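Local coordinates for protein prolyl endopeptidase (Myxococcus xanthus, PDB 2BKL) that probably hydrolyses oligopeptides on the carboxyl side of proline, and less readily alanine, as a serine endopeptidase of the S9A family, at residues A[500-503]-A[504-508]; A[513-516]-A[517-521]; A[587-590]-A[591-595]. All blocks are in the same frame, centred on the assembly; numbering follows the deposited sequence.

Contact 1 of 3, residues A[500-503]-A[504-508]; sequences DKKQ and NVFDD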
ATOM      1  N   ASP A 500     -16.495  -5.462  13.313  1.00  7.62           N
ATOM      2  CA  ASP A 500     -16.865  -6.639  14.087  1.00  8.37           C
ATOM      3  C   ASP A 500     -16.644  -7.947  13.333  1.00  6.34           C
ATOM      4  O   ASP A 500     -16.662  -9.015  13.943  1.00  8.97           O
ATOM      5  CB  ASP A 500     -18.351  -6.563  14.466  1.00 11.15           C
ATOM      6  CG  ASP A 500     -19.253  -6.325  13.258  1.00 16.30           C
ATOM      7  OD1 ASP A 500     -19.193  -5.215  12.661  1.00 22.61           O
ATOM      8  OD2 ASP A 500     -20.041  -7.181  12.794  1.00 24.79           O
ATOM      9  N   LYS A 501     -16.411  -7.861  12.010  1.00  6.87           N
ATOM     10  CA  LYS A 501     -16.212  -9.035  11.167  1.00  6.71           C
ATOM     11  C   LYS A 501     -14.755  -9.275  10.829  1.00  5.62           C
ATOM     12  O   LYS A 501     -14.456 -10.122   9.979  1.00  6.07           O
ATOM     13  CB  LYS A 501     -16.986  -8.912   9.873  1.00 10.43           C
ATOM     14  CG  LYS A 501     -18.461  -8.590  10.094  1.00 15.02           C
ATOM     15  CD  LYS A 501     -19.303  -9.734  10.441  1.00 20.11           C
ATOM     16  CE  LYS A 501     -20.712  -9.535   9.830  1.00 20.28           C
ATOM     17  NZ  LYS A 501     -21.339  -8.233  10.214  1.00 24.91           N
ATOM     18  N   LYS A 502     -13.842  -8.595  11.516  1.00  4.97           N
ATOM     19  CA  LYS A 502     -12.415  -8.801  11.241  1.00  4.45           C
ATOM     20  C   LYS A 502     -11.966 -10.251  11.368  1.00  5.52           C
ATOM     21  O   LYS A 502     -11.093 -10.703  10.609  1.00  6.39           O
ATOM     22  CB  LYS A 502     -11.565  -7.887  12.126  1.00  5.07           C
ATOM     23  CG  LYS A 502     -10.067  -7.904  11.832  1.00  5.57           C
ATOM     24  CD  LYS A 502      -9.748  -7.355  10.428  1.00  6.20           C
ATOM     25  CE  LYS A 502      -8.257  -7.232  10.204  1.00  6.88           C
ATOM     26  NZ  LYS A 502      -7.937  -6.651   8.855  1.00  5.60           N
ATOM     27  N   GLN A 503     -12.564 -10.992  12.303  1.00  5.40           N
ATOM     28  CA  GLN A 503     -12.195 -12.374  12.500  1.00  6.43           C
ATOM     29  C   GLN A 503     -12.390 -13.192  11.230  1.00  4.68           C
ATOM     30  O   GLN A 503     -11.711 -14.202  11.026  1.00  5.79           O
ATOM     31  CB  GLN A 503     -12.961 -13.007  13.664  1.00  7.56           C
ATOM     32  CG  GLN A 503     -12.624 -14.455  13.974  1.00  6.09           C
ATOM     33  CD  GLN A 503     -11.185 -14.665  14.324  1.00  6.61           C
ATOM     34  OE1 GLN A 503     -10.630 -13.877  15.093  1.00  6.60           O
ATOM     35  NE2 GLN A 503     -10.587 -15.774  13.858  1.00  6.30           N
ATOM     36  N   ASN A 504     -13.332 -12.810  10.363  1.00  4.63           N
ATOM     37  CA  ASN A 504     -13.489 -13.529   9.092  1.00  4.96           C
ATOM     38  C   ASN A 504     -12.207 -13.542   8.254  1.00  4.75           C
ATOM     39  O   ASN A 504     -11.930 -14.498   7.544  1.00  5.23           O
ATOM     40  CB  ASN A 504     -14.574 -12.906   8.247  1.00  4.79           C
ATOM     41  CG  ASN A 504     -15.991 -13.125   8.779  1.00  6.12           C
ATOM     42  OD1 ASN A 504     -16.273 -14.051   9.537  1.00  8.02           O
ATOM     43  ND2 ASN A 504     -16.907 -12.268   8.346  1.00  7.24           N
ATOM     44  N   VAL A 505     -11.409 -12.479   8.322  1.00  4.10           N
ATOM     45  CA  VAL A 505     -10.180 -12.391   7.566  1.00  4.68           C
ATOM     46  C   VAL A 505      -9.235 -13.478   8.053  1.00  4.32           C
ATOM     47  O   VAL A 505      -8.606 -14.188   7.260  1.00  4.62           O
ATOM     48  CB  VAL A 505      -9.500 -11.035   7.786  1.00  5.03           C
ATOM     49  CG1 VAL A 505      -8.222 -10.934   7.027  1.00  5.92           C
ATOM     50  CG2 VAL A 505     -10.439  -9.921   7.385  1.00  4.98           C
ATOM     51  N   PHE A 506      -9.110 -13.593   9.367  1.00  4.86           N
ATOM     52  CA  PHE A 506      -8.252 -14.575   9.970  1.00  4.69           C
ATOM     53  C   PHE A 506      -8.737 -15.979   9.681  1.00  5.02           C
ATOM     54  O   PHE A 506      -7.935 -16.851   9.320  1.00  5.24           O
ATOM     55  CB  PHE A 506      -8.090 -14.320  11.479  1.00  5.38           C
ATOM     56  CG  PHE A 506      -7.776 -12.868  11.841  1.00  4.83           C
ATOM     57  CD1 PHE A 506      -6.982 -12.088  11.036  1.00  5.34           C
ATOM     58  CD2 PHE A 506      -8.305 -12.302  12.993  1.00  5.87           C
ATOM     59  CE1 PHE A 506      -6.691 -10.787  11.379  1.00  5.71           C
ATOM     60  CE2 PHE A 506      -8.018 -10.967  13.334  1.00  6.82           C
ATOM     61  CZ  PHE A 506      -7.211 -10.236  12.537  1.00  6.57           C
ATOM     62  N   ASP A 507     -10.050 -16.176   9.747  1.00  4.77           N
ATOM     63  CA  ASP A 507     -10.621 -17.479   9.379  1.00  5.17           C
ATOM     64  C   ASP A 507     -10.347 -17.848   7.914  1.00  5.39           C
ATOM     65  O   ASP A 507      -9.999 -18.984   7.610  1.00  6.14           O
ATOM     66  CB  ASP A 507     -12.094 -17.530   9.675  1.00  5.44           C
ATOM     67  CG  ASP A 507     -12.416 -17.484  11.138  1.00  7.44           C
ATOM     68  OD1 ASP A 507     -11.550 -17.791  11.995  1.00  9.29           O
ATOM     69  OD2 ASP A 507     -13.549 -17.151  11.478  1.00  9.29           O
ATOM     70  N   ASP A 508     -10.454 -16.886   7.008  1.00  5.16           N
ATOM     71  CA  ASP A 508     -10.093 -17.115   5.616  1.00  3.79           C
ATOM     72  C   ASP A 508      -8.639 -17.523   5.485  1.00  5.35           C
ATOM     73  O   ASP A 508      -8.313 -18.367   4.676  1.00  5.93           O
ATOM     74  CB  ASP A 508     -10.342 -15.872   4.761  1.00  5.09           C
ATOM     75  CG  ASP A 508     -11.797 -15.522   4.592  1.00  4.97           C
ATOM     76  OD1 ASP A 508     -12.713 -16.297   4.978  1.00  5.53           O
ATOM     77  OD2 ASP A 508     -12.088 -14.405   4.094  1.00  6.63           O
TER

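Contact 2 of 3, residues A[513-516]-A[517-521]; sequences AEYL and VQQKY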
ATOM      1  N   ALA A 513      -4.293 -21.966   4.725  1.00  5.18           N
ATOM      2  CA  ALA A 513      -3.235 -22.823   5.216  1.00  6.16           C
ATOM      3  C   ALA A 513      -3.660 -24.267   5.251  1.00  6.69           C
ATOM      4  O   ALA A 513      -2.896 -25.160   4.883  1.00  7.13           O
ATOM      5  CB  ALA A 513      -2.788 -22.376   6.602  1.00  6.38           C
ATOM      6  N   GLU A 514      -4.895 -24.508   5.647  1.00  5.56           N
ATOM      7  CA  GLU A 514      -5.409 -25.873   5.675  1.00  6.56           C
ATOM      8  C   GLU A 514      -5.546 -26.415   4.241  1.00  6.05           C
ATOM      9  O   GLU A 514      -5.253 -27.586   3.981  1.00  5.88           O
ATOM     10  CB  GLU A 514      -6.765 -25.941   6.356  1.00  7.43           C
ATOM     11  CG  GLU A 514      -6.707 -25.726   7.868  1.00 11.01           C
ATOM     12  CD  GLU A 514      -8.091 -25.478   8.493  1.00 14.12           C
ATOM     13  OE1 GLU A 514      -8.986 -24.878   7.859  1.00 21.11           O
ATOM     14  OE2 GLU A 514      -8.300 -25.941   9.626  1.00 20.39           O
ATOM     15  N   TYR A 515      -5.991 -25.572   3.316  1.00  5.19           N
ATOM     16  CA  TYR A 515      -6.149 -25.988   1.918  1.00  5.58           C
ATOM     17  C   TYR A 515      -4.811 -26.429   1.307  1.00  4.89           C
ATOM     18  O   TYR A 515      -4.733 -27.451   0.631  1.00  5.52           O
ATOM     19  CB  TYR A 515      -6.736 -24.846   1.093  1.00  5.72           C
ATOM     20  CG  TYR A 515      -6.795 -25.130  -0.379  1.00  4.42           C
ATOM     21  CD1 TYR A 515      -5.724 -24.842  -1.217  1.00  6.10           C
ATOM     22  CD2 TYR A 515      -7.908 -25.720  -0.961  1.00  5.02           C
ATOM     23  CE1 TYR A 515      -5.752 -25.140  -2.568  1.00  6.33           C
ATOM     24  CE2 TYR A 515      -7.962 -25.970  -2.290  1.00  4.61           C
ATOM     25  CZ  TYR A 515      -6.895 -25.668  -3.118  1.00  6.38           C
ATOM     26  OH  TYR A 515      -6.920 -25.973  -4.462  1.00  7.00           O
ATOM     27  N   LEU A 516      -3.745 -25.684   1.541  1.00  4.56           N
ATOM     28  CA  LEU A 516      -2.445 -26.010   0.966  1.00  5.39           C
ATOM     29  C   LEU A 516      -1.943 -27.365   1.443  1.00  6.18           C
ATOM     30  O   LEU A 516      -1.269 -28.082   0.705  1.00  7.23           O
ATOM     31  CB  LEU A 516      -1.443 -24.904   1.252  1.00  5.46           C
ATOM     32  CG  LEU A 516      -1.767 -23.575   0.590  1.00  5.93           C
ATOM     33  CD1 LEU A 516      -0.956 -22.454   1.186  1.00  6.68           C
ATOM     34  CD2 LEU A 516      -1.489 -23.648  -0.895  1.00  6.95           C
ATOM     35  N   VAL A 517      -2.289 -27.735   2.668  1.00  4.26           N
ATOM     36  CA  VAL A 517      -1.944 -29.060   3.191  1.00  5.26           C
ATOM     37  C   VAL A 517      -2.881 -30.126   2.582  1.00  5.61           C
ATOM     38  O   VAL A 517      -2.406 -31.199   2.139  1.00  6.42           O
ATOM     39  CB  VAL A 517      -2.005 -29.040   4.720  1.00  6.29           C
ATOM     40  CG1 VAL A 517      -1.730 -30.436   5.275  1.00  6.97           C
ATOM     41  CG2 VAL A 517      -0.983 -28.078   5.251  1.00  6.05           C
ATOM     42  N   GLN A 518      -4.193 -29.870   2.587  1.00  5.69           N
ATOM     43  CA  GLN A 518      -5.171 -30.809   2.025  1.00  7.26           C
ATOM     44  C   GLN A 518      -4.836 -31.168   0.582  1.00  6.26           C
ATOM     45  O   GLN A 518      -4.977 -32.345   0.177  1.00  7.83           O
ATOM     46  CB  GLN A 518      -6.579 -30.181   2.038  1.00  8.93           C
ATOM     47  CG  GLN A 518      -7.300 -30.045   3.356  1.00 13.42           C
ATOM     48  CD  GLN A 518      -8.453 -28.964   3.361  1.00 17.18           C
ATOM     49  OE1 GLN A 518      -8.759 -28.256   2.342  1.00 15.23           O
ATOM     50  NE2 GLN A 518      -9.066 -28.816   4.535  1.00 19.47           N
ATOM     51  N   GLN A 519      -4.411 -30.171  -0.195  1.00  5.64           N
ATOM     52  CA  GLN A 519      -4.108 -30.329  -1.611  1.00  7.82           C
ATOM     53  C   GLN A 519      -2.672 -30.773  -1.921  1.00  8.13           C
ATOM     54  O   GLN A 519      -2.255 -30.767  -3.075  1.00  8.21           O
ATOM     55  CB  GLN A 519      -4.455 -29.035  -2.384  1.00 10.43           C
ATOM     56  CG  GLN A 519      -5.931 -28.792  -2.530  1.00 12.47           C
ATOM     57  CD  GLN A 519      -6.602 -29.888  -3.222  1.00 15.53           C
ATOM     58  OE1 GLN A 519      -6.068 -30.416  -4.197  1.00 15.76           O
ATOM     59  NE2 GLN A 519      -7.746 -30.309  -2.702  1.00 17.70           N
ATOM     60  N   LYS A 520      -1.944 -31.198  -0.893  1.00  6.90           N
ATOM     61  CA  LYS A 520      -0.659 -31.904  -1.071  1.00  8.84           C
ATOM     62  C   LYS A 520       0.473 -30.992  -1.551  1.00  7.56           C
ATOM     63  O   LYS A 520       1.464 -31.471  -2.090  1.00  9.27           O
ATOM     64  CB  LYS A 520      -0.813 -33.142  -1.965  1.00 10.72           C
ATOM     65  CG  LYS A 520      -1.859 -34.146  -1.476  1.00 13.60           C
ATOM     66  CD  LYS A 520      -1.519 -34.730  -0.128  1.00 16.64           C
ATOM     67  CE  LYS A 520      -2.442 -35.919   0.196  1.00 19.24           C
ATOM     68  NZ  LYS A 520      -2.554 -36.161   1.659  1.00 22.59           N
ATOM     69  N   TYR A 521       0.366 -29.687  -1.329  1.00  7.44           N
ATOM     70  CA  TYR A 521       1.506 -28.827  -1.576  1.00  6.78           C
ATOM     71  C   TYR A 521       2.520 -28.959  -0.456  1.00  8.99           C
ATOM     72  O   TYR A 521       3.712 -28.964  -0.695  1.00 10.63           O
ATOM     73  CB  TYR A 521       1.097 -27.372  -1.709  1.00  7.38           C
ATOM     74  CG  TYR A 521       0.222 -27.084  -2.905  1.00  7.94           C
ATOM     75  CD1 TYR A 521       0.783 -26.869  -4.155  1.00  7.95           C
ATOM     76  CD2 TYR A 521      -1.158 -27.003  -2.783  1.00  8.08           C
ATOM     77  CE1 TYR A 521      -0.015 -26.612  -5.266  1.00  6.61           C
ATOM     78  CE2 TYR A 521      -1.953 -26.757  -3.886  1.00  8.21           C
ATOM     79  CZ  TYR A 521      -1.375 -26.521  -5.111  1.00  7.63           C
ATOM     80  OH  TYR A 521      -2.150 -26.253  -6.239  1.00  9.87           O
TER
HETATM   81  O   HOH W   1      -4.749 -26.769  -5.633  1.00 19.74           O

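Contact 3 of 3, residues A[587-590]-A[591-595]; sequences FKTL and HAYSP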
ATOM      1  N   PHE A 587     -14.139  -2.506  21.818  1.00  8.11           N
ATOM      2  CA  PHE A 587     -13.150  -3.141  22.677  1.00  7.38           C
ATOM      3  C   PHE A 587     -13.331  -4.643  22.711  1.00  8.04           C
ATOM      4  O   PHE A 587     -12.358  -5.379  22.645  1.00  7.56           O
ATOM      5  CB  PHE A 587     -13.230  -2.571  24.118  1.00  8.39           C
ATOM      6  CG  PHE A 587     -12.466  -3.377  25.130  1.00  8.29           C
ATOM      7  CD1 PHE A 587     -11.085  -3.331  25.175  1.00  9.00           C
ATOM      8  CD2 PHE A 587     -13.127  -4.204  26.021  1.00  9.60           C
ATOM      9  CE1 PHE A 587     -10.374  -4.094  26.103  1.00  8.98           C
ATOM     10  CE2 PHE A 587     -12.417  -4.985  26.930  1.00  8.93           C
ATOM     11  CZ  PHE A 587     -11.039  -4.898  26.986  1.00  8.55           C
ATOM     12  N   LYS A 588     -14.568  -5.111  22.841  1.00  9.06           N
ATOM     13  CA  LYS A 588     -14.801  -6.547  22.931  1.00  9.95           C
ATOM     14  C   LYS A 588     -14.261  -7.247  21.669  1.00 10.44           C
ATOM     15  O   LYS A 588     -13.575  -8.257  21.749  1.00  9.45           O
ATOM     16  CB  LYS A 588     -16.275  -6.872  23.114  1.00 14.61           C
ATOM     17  CG  LYS A 588     -16.524  -8.354  23.261  1.00 18.43           C
ATOM     18  CD  LYS A 588     -17.899  -8.629  23.849  1.00 21.03           C
ATOM     19  CE  LYS A 588     -18.105 -10.139  24.051  1.00 21.99           C
ATOM     20  NZ  LYS A 588     -18.044 -10.861  22.750  1.00 26.35           N
ATOM     21  N   THR A 589     -14.549  -6.669  20.512  1.00  8.69           N
ATOM     22  CA  THR A 589     -14.055  -7.201  19.258  1.00  7.41           C
ATOM     23  C   THR A 589     -12.535  -7.219  19.183  1.00  6.47           C
ATOM     24  O   THR A 589     -11.941  -8.222  18.843  1.00  7.70           O
ATOM     25  CB  THR A 589     -14.617  -6.340  18.102  1.00  8.13           C
ATOM     26  OG1 THR A 589     -16.041  -6.573  17.996  1.00 11.58           O
ATOM     27  CG2 THR A 589     -14.020  -6.721  16.738  1.00 10.14           C
ATOM     28  N   LEU A 590     -11.914  -6.079  19.463  1.00  5.38           N
ATOM     29  CA  LEU A 590     -10.460  -5.931  19.351  1.00  5.53           C
ATOM     30  C   LEU A 590      -9.728  -6.812  20.339  1.00  6.35           C
ATOM     31  O   LEU A 590      -8.732  -7.451  19.986  1.00  7.97           O
ATOM     32  CB  LEU A 590     -10.096  -4.464  19.550  1.00  5.27           C
ATOM     33  CG  LEU A 590     -10.584  -3.518  18.460  1.00  5.45           C
ATOM     34  CD1 LEU A 590     -10.673  -2.095  19.011  1.00  7.43           C
ATOM     35  CD2 LEU A 590      -9.673  -3.613  17.248  1.00  8.19           C
ATOM     36  N   HIS A 591     -10.189  -6.850  21.574  1.00  7.62           N
ATOM     37  CA  HIS A 591      -9.522  -7.606  22.611  1.00  8.01           C
ATOM     38  C   HIS A 591      -9.569  -9.079  22.287  1.00  8.57           C
ATOM     39  O   HIS A 591      -8.624  -9.786  22.589  1.00 10.47           O
ATOM     40  CB  HIS A 591     -10.139  -7.300  23.979  1.00  8.26           C
ATOM     41  CG  HIS A 591      -9.342  -7.815  25.140  1.00  7.76           C
ATOM     42  ND1 HIS A 591      -9.935  -8.209  26.319  1.00 12.18           N
ATOM     43  CD2 HIS A 591      -8.008  -7.959  25.320  1.00  7.79           C
ATOM     44  CE1 HIS A 591      -9.004  -8.608  27.165  1.00 11.52           C
ATOM     45  NE2 HIS A 591      -7.822  -8.445  26.599  1.00  9.50           N
ATOM     46  N   ALA A 592     -10.617  -9.541  21.590  1.00  7.88           N
ATOM     47  CA  ALA A 592     -10.749 -10.950  21.284  1.00  8.96           C
ATOM     48  C   ALA A 592      -9.683 -11.450  20.321  1.00 10.08           C
ATOM     49  O   ALA A 592      -9.331 -12.618  20.364  1.00 10.03           O
ATOM     50  CB  ALA A 592     -12.115 -11.228  20.750  1.00  8.02           C
ATOM     51  N   TYR A 593      -9.189 -10.582  19.443  1.00  8.02           N
ATOM     52  CA  TYR A 593      -8.136 -10.998  18.500  1.00  7.24           C
ATOM     53  C   TYR A 593      -6.743 -10.372  18.644  1.00  7.79           C
ATOM     54  O   TYR A 593      -5.814 -10.878  18.041  1.00 10.04           O
ATOM     55  CB  TYR A 593      -8.601 -10.896  17.041  1.00  7.14           C
ATOM     56  CG  TYR A 593      -8.790  -9.490  16.452  1.00  6.51           C
ATOM     57  CD1 TYR A 593      -7.693  -8.721  16.073  1.00  5.64           C
ATOM     58  CD2 TYR A 593     -10.054  -8.971  16.199  1.00  7.90           C
ATOM     59  CE1 TYR A 593      -7.855  -7.485  15.475  1.00  6.89           C
ATOM     60  CE2 TYR A 593     -10.229  -7.746  15.622  1.00  6.58           C
ATOM     61  CZ  TYR A 593      -9.132  -6.995  15.247  1.00  5.69           C
ATOM     62  OH  TYR A 593      -9.308  -5.774  14.627  1.00  7.21           O
ATOM     63  N   SER A 594      -6.622  -9.289  19.411  1.00  6.81           N
ATOM     64  CA  SER A 594      -5.379  -8.499  19.616  1.00  6.05           C
ATOM     65  C   SER A 594      -4.207  -9.450  19.867  1.00  6.73           C
ATOM     66  O   SER A 594      -4.176 -10.118  20.904  1.00  7.02           O
ATOM     67  CB  SER A 594      -5.577  -7.586  20.806  1.00  5.96           C
ATOM     68  OG  SER A 594      -4.390  -6.846  21.088  1.00  7.40           O
ATOM     69  N   PRO A 595      -3.322  -9.661  18.908  1.00  4.84           N
ATOM     70  CA  PRO A 595      -2.323 -10.729  19.062  1.00  5.67           C
ATOM     71  C   PRO A 595      -1.475 -10.623  20.327  1.00  4.34           C
ATOM     72  O   PRO A 595      -1.143 -11.634  20.940  1.00  4.94           O
ATOM     73  CB  PRO A 595      -1.485 -10.597  17.776  1.00  5.78           C
ATOM     74  CG  PRO A 595      -2.497 -10.118  16.798  1.00  6.60           C
ATOM     75  CD  PRO A 595      -3.331  -9.111  17.535  1.00  6.01           C
TER

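Contact 1 of 3, residues A[500-503]-A[504-508]
Q503 meets D507 because its CG stands anti to the backbone N (chi1 -179°) and the chain then bends at chi2 (60°), carrying the amide forward along the first turn of helix 503-518 in the alpha/beta-hydrolase domain. There NE2 donates to D507 OD1 at 2.9 Å, nearly straight at 164°. The carboxylate oxygen lies in the amide plane, whereas the donor sits above the carboxylate plane. D507 N in turn gives a 2.9 Å bond to Q503 O, so backbone and side chain clasp the same pair of residues one turn apart. A glutamine suits this place because its other end is also used: OE1 comes to the edge of the F506 ring, 3.5 Å from CD2, and accepts from Q545 of helix 534-545. With an alanine here, D507 OD1 and Q545 NE2 would probably each lose a partner, and the edge of the F506 ring would lose its amide neighbour.

K502 has a similar bent chain, and its aliphatic part lies against F506, with CG 3.8 Å from CZ. A long lysine serves twice here, apolar along its methylenes and charged at NZ, which bonds G454 O and N534 OD1 beside the ligand pocket. The first turn is otherwise closed by the main chain: N504 N reaches K501 O and V505 N reaches K502 O, each at 2.9 Å. N504 keeps its amide near the turn, where ND2 donates to A496 O and packs 3.7 Å from K501 CB.

Contact 2 of 3, residues A[513-516]-A[517-521]
Y521 OH accepts a hydrogen bond from a water that also lies 2.6 Å from Y515 OH, so one water joins the two phenols; Y521 OH is also hydrogen-bonded to E418 OE2. In the backbone, Y515 O receives Q519 N at 2.9 Å, and E514 O takes Q518 N at the same length with an N-H...O angle of 170°; these bonds form the last regular turn of helix 503-518. V517 N bonds only weakly, to A513 O and E514 O. Beyond them the helix ends in a Schellman motif: L516 O accepts from Y521 N at 3.1 Å, and V517 O from K520 N. K520, the C-prime residue, takes the positive phi (72°) that turns the chain out of the helix.

The Y515 ring swings along the helix toward its C-terminal end because CG is anti to the backbone N (chi1 174°). Q519 CG, anti to its own carbonyl carbon, lies over one face, 3.6 Å from the ring centroid, a CH-pi contact that suits the flexible methylenes of glutamine. Y521 packs back against the same helix end, CD2 lying 3.9 Å from L516 CD2, while L516 O lies at its ring edge. Leucine fits here as apolar packing that also meets M432 of strand 429-437.

Contact 3 of 3, residues A[587-590]-A[591-595]
Helix 584-593 of the alpha/beta-hydrolase domain runs out here, its closing turns carrying F587 and H591 along one flank and Y593 on another. F587 and H591, one turn apart, lie side by side and point the same way, for CG is anti to the backbone N in both. Their planes are 22° apart but slid so far that the rings barely overlap; what covers the F587 face is H591 CB, 4.1 Å from the ring centroid in a CH-pi contact. In the backbone between them H591 N bonds F587 O at 2.8 Å. A histidine suits this spot because, with CB on the phenylalanine face, its ring slides off to the side and meets H597 edge-to-face; NE2 is bonded to a sulfonate oxygen of a buffer molecule, probably from the crystallisation liquor.

L590 O takes two donors, S594 N at 2.9 Å, almost straight on to the carbonyl, and Y593 N at 3.2 Å from well above its plane. The same oxygen lies over a face of the Y593 ring. Y593 CG sits between its own N and carbonyl carbon (chi1 71°), which turns the ring back beside L590, whose CD2 comes 3.4 Å from the OH. Leucine supplies a branched apolar surface for that phenol. F587 and H591 pack on strand 18-21, whereas Y593 faces L537 and Q545 of helix 534-545 and meets F506 of helix 503-518 edge-to-face.

Contacts 1 and 2 mark the start and the end of one helix, 503-518, with centres 20 Å apart, while contact 3 belongs to helix 584-593. Contacts 1 and 3 touch directly: F506 CE2 lies 3.5 Å from Y593 CG, and K502 CG packs against the Y593 hydroxyl. Contact 2 stays about 16 Å from contact 3 at the nearest atoms. All three mix buried and exposed residues. Toward the active site, contact 1 relies on an amide-carboxylate bond within the first helical turn and a lysine reaching to G454 and N534. Contact 2, farther out, closes a helix beside strands 415-423 and 429-437 with tyrosines and a water; contact 3 depends chiefly on rings and a carbonyl oxygen that accepts two backbone N-H groups.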